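Local structure of cystalysin (Treponema denticola, 1C7N) at residues V34-A39 with E368-A373; D146-I151 with V177-K182; D40-N45 with L372-S377. The protein is a member of the aminotransferase class I and II family that binds pyridoxal-5'-phosphate and assembles as two copies of its chain. All coordinates share one frame; numbering follows the deposited sequence.

In the fold
Interactions 1 and 3 adjoin, with centres about 9 Å apart, and share Leu372 and Ala373: the loop between helices 17-25 and 47-59 follows the chain from the end of strand 367-371 to the start of helix 376-393. Both are buried and both reach the second subunit. Interaction 2 lies about 19 Å from interaction 1, centre to centre, and is nested in the stretch of chain that interaction 1 closes; its inner side is buried, but Tyr148 and Lys182 lie at the surface. Interaction 1 rests on loop carbonyls held by a strand N-H and two side chains, interaction 2 on an arginine among aromatic rings, and interaction 3 on apolar packing beside one backbone bond.

Interaction 1 (V34-A39 with E368-A373); sequences VPLSVA and ERINLA
Leu36, Ser37 and Val38 offer three successive carbonyl groups to Asn371 and Arg369, in a buried and mainly polar contact between the loop after helix 17-25 and the last residues of strand 367-371. That strand is the middle one of a three-stranded antiparallel sheet, and the loop passes its end without strand geometry of its own. The backbone N of Asn371 donates to O of Leu36 at 3.0 Å, approaching from above the carbonyl plane. The asparagine side chain carries the link onward: with CG anti to the backbone N (chi1 -179°) it extends toward the loop, and Asn371 ND2 meets O of Val38 at 2.9 Å, with this acceptor in the plane of the amide. ND2 also donates to O of Asp40, while Asn371 OD1 accepts from N of Ala373 at 2.8 Å, an Asx turn that follows the end of the strand. Bonds at both branches fix the rotation of the amide, a task for which asparagine, with a donor and an acceptor on one short stem, is well suited.

Arg369 is long enough to reach Ser37, after a bend at chi3 (79°). Arg369 NH2 donates to O of Ser37 at 3.0 Å, within the guanidinium plane. Two waters lie near that plane: one accepts from NE and bridges to O of Ser37, the other accepts from both NH2 and N of Ala39. Asp355 forms a salt bridge with NH2, and Asn175 of the pyridoxal-5'-phosphate pocket accepts from NH1. Away from these polar groups Leu36 and Ile370 lie side by side, CD1 to CD1 at 3.8 Å. These three carbonyls of an irregular loop near the pyridoxal-5'-phosphate are thus each met by a donor, one backbone N-H and two side-chain groups.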
# COMPACT_ATOMS: atom_id res chain seq x y z
N VAL A 34 23.66 -2.95 -17.40
CA VAL A 34 22.74 -2.26 -16.50
C VAL A 34 21.53 -1.84 -17.34
O VAL A 34 21.68 -1.17 -18.36
CB VAL A 34 23.36 -0.99 -15.88
CG1 VAL A 34 22.29 -0.20 -15.14
CG2 VAL A 34 24.50 -1.35 -14.93
N PRO A 35 20.31 -2.21 -16.91
CA PRO A 35 19.11 -1.84 -17.66
C PRO A 35 18.81 -0.34 -17.56
O PRO A 35 19.03 0.27 -16.52
CB PRO A 35 18.03 -2.71 -17.01
CG PRO A 35 18.48 -2.78 -15.57
CD PRO A 35 19.97 -2.99 -15.70
N LEU A 36 18.33 0.25 -18.66
CA LEU A 36 18.01 1.68 -18.69
C LEU A 36 16.55 1.82 -19.09
O LEU A 36 16.18 2.69 -19.88
CB LEU A 36 18.91 2.40 -19.70
CG LEU A 36 20.43 2.19 -19.54
CD1 LEU A 36 21.17 2.85 -20.71
CD2 LEU A 36 20.90 2.77 -18.20
N SER A 37 15.72 0.95 -18.51
CA SER A 37 14.29 0.89 -18.82
C SER A 37 13.35 1.53 -17.79
O SER A 37 13.09 2.73 -17.83
CB SER A 37 13.91 -0.58 -19.00
OG SER A 37 14.31 -1.32 -17.86
N VAL A 38 12.83 0.69 -16.89
CA VAL A 38 11.90 1.11 -15.84
C VAL A 38 12.38 2.35 -15.09
O VAL A 38 13.55 2.47 -14.75
CB VAL A 38 11.66 -0.03 -14.83
CG1 VAL A 38 10.80 0.45 -13.68
CG2 VAL A 38 10.98 -1.20 -15.54
N ALA A 39 11.44 3.25 -14.82
CA ALA A 39 11.75 4.51 -14.16
C ALA A 39 12.02 4.54 -12.65
O ALA A 39 11.20 5.04 -11.88
CB ALA A 39 10.68 5.54 -14.50
N GLU A 368 12.69 5.21 -28.64
CA GLU A 368 13.22 4.46 -27.51
C GLU A 368 13.33 5.42 -26.33
O GLU A 368 13.82 6.54 -26.48
CB GLU A 368 14.61 3.90 -27.82
CG GLU A 368 14.64 2.84 -28.91
CD GLU A 368 14.00 1.53 -28.50
OE1 GLU A 368 13.98 0.60 -29.33
OE2 GLU A 368 13.52 1.42 -27.34
N ARG A 369 12.89 4.99 -25.15
CA ARG A 369 12.98 5.83 -23.96
C ARG A 369 14.14 5.32 -23.12
O ARG A 369 14.15 4.17 -22.69
CB ARG A 369 11.69 5.75 -23.14
CG ARG A 369 11.58 6.82 -22.05
CD ARG A 369 10.46 6.52 -21.07
NE ARG A 369 10.85 5.52 -20.09
CZ ARG A 369 10.11 5.14 -19.05
NH1 ARG A 369 8.91 5.69 -18.85
NH2 ARG A 369 10.57 4.23 -18.21
N ILE A 370 15.12 6.19 -22.87
CA ILE A 370 16.29 5.81 -22.07
C ILE A 370 16.25 6.43 -20.68
O ILE A 370 15.96 7.62 -20.53
CB ILE A 370 17.60 6.22 -22.79
CG1 ILE A 370 18.80 5.59 -22.09
CG2 ILE A 370 17.73 7.75 -22.83
CD1 ILE A 370 20.14 5.97 -22.68
N ASN A 371 16.51 5.62 -19.66
CA ASN A 371 16.52 6.10 -18.28
C ASN A 371 17.89 6.72 -17.99
O ASN A 371 18.89 6.01 -17.85
CB ASN A 371 16.26 4.93 -17.32
CG ASN A 371 16.23 5.35 -15.87
OD1 ASN A 371 16.88 6.33 -15.49
ND2 ASN A 371 15.49 4.62 -15.05
N LEU A 372 17.94 8.05 -17.90
CA LEU A 372 19.19 8.77 -17.66
C LEU A 372 19.68 8.77 -16.22
O LEU A 372 20.77 9.25 -15.93
CB LEU A 372 19.05 10.23 -18.12
CG LEU A 372 18.71 10.47 -19.59
CD1 LEU A 372 18.61 11.97 -19.83
CD2 LEU A 372 19.76 9.85 -20.50
N ALA A 373 18.87 8.23 -15.30
CA ALA A 373 19.25 8.21 -13.89
C ALA A 373 20.25 7.11 -13.55
O ALA A 373 19.92 6.15 -12.84
CB ALA A 373 18.00 8.07 -13.03
O HOH W 1 13.45 4.44 -20.14
O HOH W 2 8.41 3.60 -15.97

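Interaction 2 (D146-I151 with V177-K182); sequences DGYYTI and VGRVWK
Arg179 runs between Tyr148, Tyr149 and Trp181, meeting one or another at every step. Its CB lies over a face of the indole of Trp181, toward the rim, and Arg179 CG passes CB of Tyr149 at 4.2 Å. Bends at chi2 and chi3 (-54° and -45°) fold the chain, bringing Arg179 CD to 3.6 Å from O of Tyr149. NE turns to a salt bridge with Glu323. Arg179 CZ lies under the hydroxyl of Tyr148, whose OH stands 3.1 Å from it over the centre of one guanidinium face; the phenol ring and the guanidinium are 21° from parallel. The angles from the arginine nitrogens are too poor for hydrogen bonds, and the hydroxyl has its hydrogen bond with Glu323. Trp181 CE3 lies over the opposite face, so the flat cation is held between two aromatic residues. At the tip Arg179 NH1 donates to O of Tyr149 at 2.7 Å, in the guanidinium plane and almost along the C=O axis. NH2 reaches O of Val180 and forms a salt bridge with Glu185. Three nitrogens with distinct partners fix the group's rotation, and arginine suits this place because they point in different directions.

Val177 CG1 sits over the ring of Tyr149, 3.7 Å from its centroid, as a CH-pi contact; the phenol OH is paired with NE1 of Trp329. The CG1-CD1 arm of Ile151 meets the indole, Ile151 CD1 to Trp181 CH2 at 3.5 Å, and Trp181 NE1 bonds to O of Cys171 in the pyridoxal-5'-phosphate pocket. Residues 177-182 follow Asn175 of that pocket and lead into helix 183-195. The hairpin 143-150 therefore packs on the strand-to-helix turn of a beta-alpha-beta crossover, 165-171 to 199-203, in the main sheet of the aminotransferase fold.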
# COMPACT_ATOMS: atom_id res chain seq x y z
N ASP A 146 10.03 17.48 -36.00
CA ASP A 146 11.47 17.39 -35.75
C ASP A 146 11.78 17.13 -34.28
O ASP A 146 12.66 17.75 -33.70
CB ASP A 146 12.18 18.67 -36.21
CG ASP A 146 12.04 18.91 -37.71
OD1 ASP A 146 11.12 19.65 -38.11
OD2 ASP A 146 12.85 18.36 -38.48
N GLY A 147 11.03 16.20 -33.69
CA GLY A 147 11.26 15.85 -32.30
C GLY A 147 10.53 16.68 -31.26
O GLY A 147 10.50 16.30 -30.09
N TYR A 148 9.96 17.82 -31.65
CA TYR A 148 9.26 18.64 -30.66
C TYR A 148 7.77 18.32 -30.62
O TYR A 148 7.09 18.35 -31.65
CB TYR A 148 9.43 20.14 -30.95
CG TYR A 148 9.19 20.97 -29.72
CD1 TYR A 148 10.10 20.96 -28.66
CD2 TYR A 148 8.03 21.74 -29.58
CE1 TYR A 148 9.87 21.67 -27.49
CE2 TYR A 148 7.79 22.45 -28.40
CZ TYR A 148 8.71 22.41 -27.37
OH TYR A 148 8.49 23.09 -26.19
N TYR A 149 7.28 18.01 -29.42
CA TYR A 149 5.88 17.66 -29.22
C TYR A 149 5.00 18.78 -28.70
O TYR A 149 5.35 19.48 -27.75
CB TYR A 149 5.78 16.46 -28.27
CG TYR A 149 6.20 15.15 -28.89
CD1 TYR A 149 7.55 14.77 -28.95
CD2 TYR A 149 5.25 14.30 -29.46
CE1 TYR A 149 7.93 13.57 -29.56
CE2 TYR A 149 5.63 13.10 -30.07
CZ TYR A 149 6.96 12.75 -30.11
OH TYR A 149 7.32 11.56 -30.71
N THR A 150 3.83 18.95 -29.32
CA THR A 150 2.87 19.98 -28.94
C THR A 150 1.44 19.42 -28.91
O THR A 150 1.16 18.37 -29.49
CB THR A 150 2.92 21.17 -29.92
OG1 THR A 150 2.80 20.69 -31.27
CG2 THR A 150 4.23 21.93 -29.76
N ILE A 151 0.55 20.15 -28.24
CA ILE A 151 -0.85 19.76 -28.10
C ILE A 151 -1.71 20.08 -29.32
O ILE A 151 -1.58 21.14 -29.92
CB ILE A 151 -1.48 20.47 -26.88
CG1 ILE A 151 -0.68 20.17 -25.61
CG2 ILE A 151 -2.93 20.06 -26.72
CD1 ILE A 151 -0.68 18.72 -25.21
N VAL A 177 7.98 11.89 -23.53
CA VAL A 177 8.63 12.88 -24.39
C VAL A 177 9.41 13.97 -23.66
O VAL A 177 10.11 14.77 -24.29
CB VAL A 177 7.61 13.53 -25.35
CG1 VAL A 177 6.91 12.44 -26.16
CG2 VAL A 177 6.59 14.36 -24.56
N GLY A 178 9.29 14.01 -22.34
CA GLY A 178 10.02 15.00 -21.56
C GLY A 178 9.55 16.45 -21.66
O GLY A 178 10.31 17.36 -21.34
N ARG A 179 8.30 16.66 -22.09
CA ARG A 179 7.77 18.02 -22.19
C ARG A 179 7.35 18.61 -20.85
O ARG A 179 6.73 17.94 -20.02
CB ARG A 179 6.55 18.06 -23.12
CG ARG A 179 6.82 18.20 -24.63
CD ARG A 179 7.70 19.40 -24.96
NE ARG A 179 7.33 20.62 -24.25
CZ ARG A 179 6.37 21.46 -24.62
NH1 ARG A 179 5.66 21.22 -25.72
NH2 ARG A 179 6.12 22.54 -23.90
N VAL A 180 7.72 19.87 -20.64
CA VAL A 180 7.32 20.62 -19.45
C VAL A 180 6.44 21.69 -20.07
O VAL A 180 6.93 22.60 -20.73
CB VAL A 180 8.52 21.27 -18.72
CG1 VAL A 180 8.01 22.29 -17.71
CG2 VAL A 180 9.34 20.20 -18.01
N TRP A 181 5.13 21.56 -19.88
CA TRP A 181 4.16 22.46 -20.48
C TRP A 181 4.29 23.95 -20.17
O TRP A 181 4.39 24.36 -19.01
CB TRP A 181 2.75 21.97 -20.13
CG TRP A 181 2.56 20.53 -20.50
CD1 TRP A 181 2.38 19.48 -19.65
CD2 TRP A 181 2.60 19.98 -21.82
NE1 TRP A 181 2.29 18.31 -20.36
CE2 TRP A 181 2.42 18.59 -21.70
CE3 TRP A 181 2.76 20.53 -23.11
CZ2 TRP A 181 2.40 17.73 -22.81
CZ3 TRP A 181 2.74 19.67 -24.21
CH2 TRP A 181 2.56 18.29 -24.05
N LYS A 182 4.28 24.75 -21.23
CA LYS A 182 4.40 26.19 -21.08
C LYS A 182 3.10 26.79 -20.56
O LYS A 182 2.03 26.20 -20.69
CB LYS A 182 4.77 26.84 -22.42
CG LYS A 182 6.22 26.61 -22.84
CD LYS A 182 6.62 27.50 -24.00
CE LYS A 182 6.48 26.79 -25.34
NZ LYS A 182 7.49 25.71 -25.50

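Interaction 3 (D40-N45 with L372-S377); sequences DMEFKN and LAAPSS
The methyl of Ala373 presses against Met41, CB to CG at only 3.4 Å, tighter than usual carbon contact and a place where a small side chain fits. Beside it the ring of Phe43 lies along the backbone of residues 373-375. One face has O of Ala373 above it, toward the rim, Phe43 CZ comes to 3.3 Å from O of Ala374, and Phe43 CE2 touches Pro375 CD at 3.7 Å. Met41 SD sits at the ring edge, in its plane, and Phe5 adds an edge-to-face partner. Further out, CB of Glu42 meets CB of Ala374 at 3.9 Å. The single hydrogen bond between the segments runs from N of Glu42 to O of Ala373, 2.9 Å long and nearly straight (168°). Ala373 is also the centre of an inverse gamma turn, after which Pro375, at the N-cap position, leads into helix 376-393.

At the polar edge the Glu42 chain bends at chi2 (-53°) and turns its carboxylate away, to Lys18, Arg11 and Trp19. Asp40 OD2 shares both cations, and its OD1 is hydrogen-bonded to the backbone N of Tyr64 of the second subunit. Such flanking positive charge would probably keep both carboxylates ionised.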
# COMPACT_ATOMS: atom_id res chain seq x y z
N ASP A 40 13.15 3.98 -12.25
CA ASP A 40 13.62 4.06 -10.87
C ASP A 40 15.13 4.23 -11.08
O ASP A 40 15.65 3.79 -12.10
CB ASP A 40 13.21 2.86 -9.97
CG ASP A 40 13.90 1.55 -10.30
OD1 ASP A 40 13.51 0.55 -9.66
OD2 ASP A 40 14.80 1.49 -11.15
N MET A 41 15.80 4.90 -10.15
CA MET A 41 17.23 5.21 -10.32
C MET A 41 18.30 4.18 -9.99
O MET A 41 18.14 3.35 -9.11
CB MET A 41 17.56 6.49 -9.54
CG MET A 41 16.70 7.68 -9.89
SD MET A 41 17.24 9.16 -9.00
CE MET A 41 15.81 10.22 -9.26
N GLU A 42 19.41 4.28 -10.72
CA GLU A 42 20.55 3.40 -10.51
C GLU A 42 21.56 4.13 -9.62
O GLU A 42 22.77 4.06 -9.83
CB GLU A 42 21.17 3.02 -11.86
CG GLU A 42 20.35 2.00 -12.65
CD GLU A 42 20.03 0.74 -11.84
OE1 GLU A 42 20.96 0.15 -11.26
OE2 GLU A 42 18.85 0.34 -11.78
N PHE A 43 21.02 4.84 -8.64
CA PHE A 43 21.80 5.60 -7.67
C PHE A 43 21.35 5.15 -6.29
O PHE A 43 20.20 4.77 -6.10
CB PHE A 43 21.50 7.10 -7.78
CG PHE A 43 21.91 7.73 -9.08
CD1 PHE A 43 21.05 8.63 -9.72
CD2 PHE A 43 23.16 7.49 -9.64
CE1 PHE A 43 21.44 9.29 -10.89
CE2 PHE A 43 23.56 8.14 -10.80
CZ PHE A 43 22.70 9.04 -11.43
N LYS A 44 22.25 5.20 -5.31
CA LYS A 44 21.81 4.86 -3.97
C LYS A 44 20.92 6.05 -3.58
O LYS A 44 21.06 7.15 -4.13
CB LYS A 44 23.00 4.74 -3.01
CG LYS A 44 23.72 3.38 -3.05
CD LYS A 44 22.76 2.24 -2.72
CE LYS A 44 23.48 1.03 -2.09
NZ LYS A 44 24.49 0.39 -2.98
N ASN A 45 20.00 5.84 -2.65
CA ASN A 45 19.11 6.91 -2.22
C ASN A 45 19.90 8.00 -1.48
O ASN A 45 21.05 7.79 -1.10
CB ASN A 45 18.02 6.33 -1.33
CG ASN A 45 17.05 5.46 -2.11
OD1 ASN A 45 16.17 5.97 -2.81
ND2 ASN A 45 17.23 4.15 -2.03
N LEU A 372 17.94 8.05 -17.90
CA LEU A 372 19.19 8.77 -17.66
C LEU A 372 19.68 8.77 -16.22
O LEU A 372 20.77 9.25 -15.93
CB LEU A 372 19.05 10.23 -18.12
CG LEU A 372 18.71 10.47 -19.59
CD1 LEU A 372 18.61 11.97 -19.83
CD2 LEU A 372 19.76 9.85 -20.50
N ALA A 373 18.87 8.23 -15.30
CA ALA A 373 19.25 8.21 -13.89
C ALA A 373 20.25 7.11 -13.55
O ALA A 373 19.92 6.15 -12.84
CB ALA A 373 18.00 8.07 -13.03
N ALA A 374 21.47 7.26 -14.04
CA ALA A 374 22.54 6.31 -13.79
C ALA A 374 23.86 7.07 -13.88
O ALA A 374 23.89 8.22 -14.35
CB ALA A 374 22.50 5.20 -14.84
N PRO A 375 24.96 6.46 -13.42
CA PRO A 375 26.25 7.17 -13.50
C PRO A 375 26.60 7.41 -14.97
O PRO A 375 26.31 6.58 -15.83
CB PRO A 375 27.22 6.20 -12.83
CG PRO A 375 26.35 5.52 -11.80
CD PRO A 375 25.09 5.24 -12.61
N SER A 376 27.22 8.56 -15.24
CA SER A 376 27.61 8.90 -16.60
C SER A 376 28.44 7.78 -17.24
O SER A 376 28.24 7.43 -18.40
CB SER A 376 28.39 10.22 -16.59
OG SER A 376 27.58 11.28 -16.09
N SER A 377 29.36 7.21 -16.46
CA SER A 377 30.20 6.13 -16.97
C SER A 377 29.35 4.96 -17.42
O SER A 377 29.68 4.28 -18.40
CB SER A 377 31.17 5.65 -15.88
OG SER A 377 30.46 5.13 -14.77